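Local coordinates for protein CT296 (Chlamydia trachomatis, PDB 3QH6) that is of unknown function but resembles Fe(II) 2-oxoglutarate-dependent enzymes in its fold, as befits a cupin-clan protein, at residues I71-V75 with R76-L80. Residues are numbered along the deposited sequence; the frame is centred on the assembly and turned at random.
Sequences IVKRV and RLDHL
The carboxylate of Asp78 reaches back to helix 66-75, with the CG1 methyl of Val72 4.1 Å from its CG and the bent chain of Lys73 running across it roughly perpendicularly. A second flat group, the guanidinium of Arg76, has CB of His79 over one face, 3.5 Å from the plane and nearer its margin. The backbone here forms a Schellman motif that ends helix 66-75, with Arg76 as the C-prime residue; its positive phi (64°) turns the chain directly into helix 77-85, for which the same residue is the N-cap. Two backbone bonds close the motif. Leu77 N donates to Val72 O at 2.9 Å, lying in the carbonyl plane with a bent N-H...O angle of 131°, while the bond from Arg76 N to Lys73 O is weak.

Asp78 holds CG between its backbone N and carbonyl carbon (chi1 42°), a crowded position that sends the carboxylate back over the turn. Its OD2 lies 3.7 Å from Lys73 CD, but the ammonium stays beyond salt-bridge range, so any attraction between the charges is probably modest; Lys73 NZ also makes a weak hydrogen bond to Gln69. OD1 accepts a weak bond from His79 N and another from His79 ND1; the second links the imidazole loosely to the carboxylate.

Where the turn faces the protein interior, Val75 and Leu77 run alongside each other in the same direction, CG1 of Val75 3.8 Å from CD2 of Leu77. Leu77 continues onto Leu148 and Phe150 of strand 145-151, packing the helix junction against the sheet. On the second helix, the CD1 methyl of Leu80 comes back to within 3.7 Å of Val75 O.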
ATOM      1  N   ILE A  71      -1.983  10.159   1.440  1.00 23.11           N
ATOM      2  CA  ILE A  71      -2.753   8.978   1.038  1.00 15.08           C
ATOM      3  C   ILE A  71      -2.916   8.034   2.225  1.00 16.43           C
ATOM      4  O   ILE A  71      -3.992   7.505   2.465  1.00 18.87           O
ATOM      5  CB  ILE A  71      -2.105   8.262  -0.137  1.00 27.59           C
ATOM      6  CG1 ILE A  71      -2.321   9.086  -1.411  1.00 27.40           C
ATOM      7  CG2 ILE A  71      -2.716   6.847  -0.294  1.00 35.36           C
ATOM      8  CD1 ILE A  71      -1.920   8.381  -2.688  1.00 29.15           C
ATOM      9  N   VAL A  72      -1.841   7.826   2.976  1.00 16.30           N
ATOM     10  CA  VAL A  72      -1.900   6.890   4.113  1.00 17.04           C
ATOM     11  C   VAL A  72      -2.980   7.370   5.077  1.00 20.17           C
ATOM     12  O   VAL A  72      -3.844   6.606   5.520  1.00 18.01           O
ATOM     13  CB  VAL A  72      -0.534   6.833   4.856  1.00 16.50           C
ATOM     14  CG1 VAL A  72      -0.696   6.179   6.223  1.00 18.20           C
ATOM     15  CG2 VAL A  72       0.491   6.128   4.007  1.00 21.02           C
ATOM     16  N   LYS A  73      -2.950   8.661   5.378  1.00 18.16           N
ATOM     17  CA  LYS A  73      -3.859   9.221   6.380  1.00 17.25           C
ATOM     18  C   LYS A  73      -5.300   9.390   5.876  1.00 20.81           C
ATOM     19  O   LYS A  73      -6.245   9.176   6.621  1.00 17.63           O
ATOM     20  CB  LYS A  73      -3.352  10.594   6.817  1.00 21.46           C
ATOM     21  CG  LYS A  73      -1.975  10.563   7.505  1.00 36.79           C
ATOM     22  CD  LYS A  73      -2.063   9.859   8.841  1.00 41.56           C
ATOM     23  CE  LYS A  73      -0.902  10.230   9.737  1.00 54.73           C
ATOM     24  NZ  LYS A  73       0.308   9.459   9.400  1.00 59.42           N
ATOM     25  N   ARG A  74      -5.463   9.827   4.642  1.00 17.55           N
ATOM     26  CA  ARG A  74      -6.806  10.134   4.159  1.00 16.62           C
ATOM     27  C   ARG A  74      -7.525   8.882   3.711  1.00 23.16           C
ATOM     28  O   ARG A  74      -8.753   8.867   3.643  1.00 20.51           O
ATOM     29  CB  ARG A  74      -6.771  11.148   3.018  1.00 18.59           C
ATOM     30  CG  ARG A  74      -6.165  12.505   3.424  1.00 23.40           C
ATOM     31  CD  ARG A  74      -6.017  13.419   2.217  1.00 23.48           C
ATOM     32  NE  ARG A  74      -7.331  13.791   1.680  1.00 20.99           N
ATOM     33  CZ  ARG A  74      -7.566  14.116   0.420  1.00 32.55           C
ATOM     34  NH1 ARG A  74      -6.587  14.073  -0.464  1.00 26.80           N
ATOM     35  NH2 ARG A  74      -8.794  14.483   0.048  1.00 31.06           N
ATOM     36  N   VAL A  75      -6.775   7.835   3.394  1.00 15.31           N
ATOM     37  CA  VAL A  75      -7.413   6.548   3.073  1.00 21.57           C
ATOM     38  C   VAL A  75      -7.454   5.669   4.334  1.00 27.39           C
ATOM     39  O   VAL A  75      -8.097   4.635   4.346  1.00 25.09           O
ATOM     40  CB  VAL A  75      -6.704   5.866   1.888  1.00 24.37           C
ATOM     41  CG1 VAL A  75      -7.373   4.554   1.530  1.00 27.76           C
ATOM     42  CG2 VAL A  75      -6.738   6.817   0.682  1.00 24.93           C
ATOM     43  N   ARG A  76      -6.792   6.123   5.404  1.00 16.36           N
ATOM     44  CA  ARG A  76      -6.757   5.416   6.702  1.00 22.92           C
ATOM     45  C   ARG A  76      -6.073   4.053   6.620  1.00 26.91           C
ATOM     46  O   ARG A  76      -6.423   3.126   7.361  1.00 19.11           O
ATOM     47  CB  ARG A  76      -8.161   5.259   7.311  1.00 16.89           C
ATOM     48  CG  ARG A  76      -8.924   6.570   7.361  1.00 20.88           C
ATOM     49  CD  ARG A  76     -10.297   6.390   7.969  1.00 22.91           C
ATOM     50  NE  ARG A  76     -10.267   6.056   9.385  1.00 28.26           N
ATOM     51  CZ  ARG A  76     -10.439   4.831   9.893  1.00 38.88           C
ATOM     52  NH1 ARG A  76     -10.642   3.786   9.100  1.00 30.33           N
ATOM     53  NH2 ARG A  76     -10.408   4.651  11.214  1.00 22.39           N
ATOM     54  N   LEU A  77      -5.088   3.943   5.735  1.00 19.43           N
ATOM     55  CA  LEU A  77      -4.298   2.726   5.604  1.00 15.83           C
ATOM     56  C   LEU A  77      -3.654   2.300   6.920  1.00 21.21           C
ATOM     57  O   LEU A  77      -3.519   1.108   7.169  1.00 23.08           O
ATOM     58  CB  LEU A  77      -3.175   2.907   4.571  1.00 22.29           C
ATOM     59  CG  LEU A  77      -3.643   3.181   3.146  1.00 20.67           C
ATOM     60  CD1 LEU A  77      -2.464   3.195   2.185  1.00 22.08           C
ATOM     61  CD2 LEU A  77      -4.691   2.125   2.710  1.00 27.21           C
ATOM     62  N   ASP A  78      -3.250   3.250   7.766  1.00 17.16           N
ATOM     63  CA  ASP A  78      -2.685   2.891   9.076  1.00 23.24           C
ATOM     64  C   ASP A  78      -3.719   2.255  10.000  1.00 29.16           C
ATOM     65  O   ASP A  78      -3.417   1.278  10.702  1.00 22.85           O
ATOM     66  CB  ASP A  78      -2.001   4.077   9.792  1.00 31.68           C
ATOM     67  CG  ASP A  78      -2.779   5.402   9.689  1.00 41.13           C
ATOM     68  OD1 ASP A  78      -3.938   5.441   9.186  1.00 34.46           O
ATOM     69  OD2 ASP A  78      -2.203   6.433  10.142  1.00 37.93           O
ATOM     70  N   HIS A  79      -4.933   2.799  10.004  1.00 20.08           N
ATOM     71  CA  HIS A  79      -5.979   2.262  10.861  1.00 19.42           C
ATOM     72  C   HIS A  79      -6.473   0.923  10.305  1.00 21.43           C
ATOM     73  O   HIS A  79      -6.752   0.007  11.064  1.00 20.39           O
ATOM     74  CB  HIS A  79      -7.131   3.286  11.030  1.00 23.31           C
ATOM     75  CG  HIS A  79      -6.747   4.466  11.869  1.00 30.75           C
ATOM     76  ND1 HIS A  79      -6.177   5.609  11.341  1.00 48.90           N
ATOM     77  CD2 HIS A  79      -6.823   4.671  13.207  1.00 43.31           C
ATOM     78  CE1 HIS A  79      -5.927   6.466  12.316  1.00 43.79           C
ATOM     79  NE2 HIS A  79      -6.308   5.923  13.457  1.00 40.79           N
ATOM     80  N   LEU A  80      -6.529   0.787   8.982  1.00 17.14           N
ATOM     81  CA  LEU A  80      -6.973  -0.477   8.372  1.00 15.49           C
ATOM     82  C   LEU A  80      -5.970  -1.599   8.607  1.00 20.92           C
ATOM     83  O   LEU A  80      -6.344  -2.740   8.922  1.00 21.78           O
ATOM     84  CB  LEU A  80      -7.207  -0.300   6.881  1.00 14.94           C
ATOM     85  CG  LEU A  80      -8.375   0.647   6.555  1.00 19.63           C
ATOM     86  CD1 LEU A  80      -8.322   0.977   5.070  1.00 20.02           C
ATOM     87  CD2 LEU A  80      -9.733   0.020   6.986  1.00 21.90           C
TER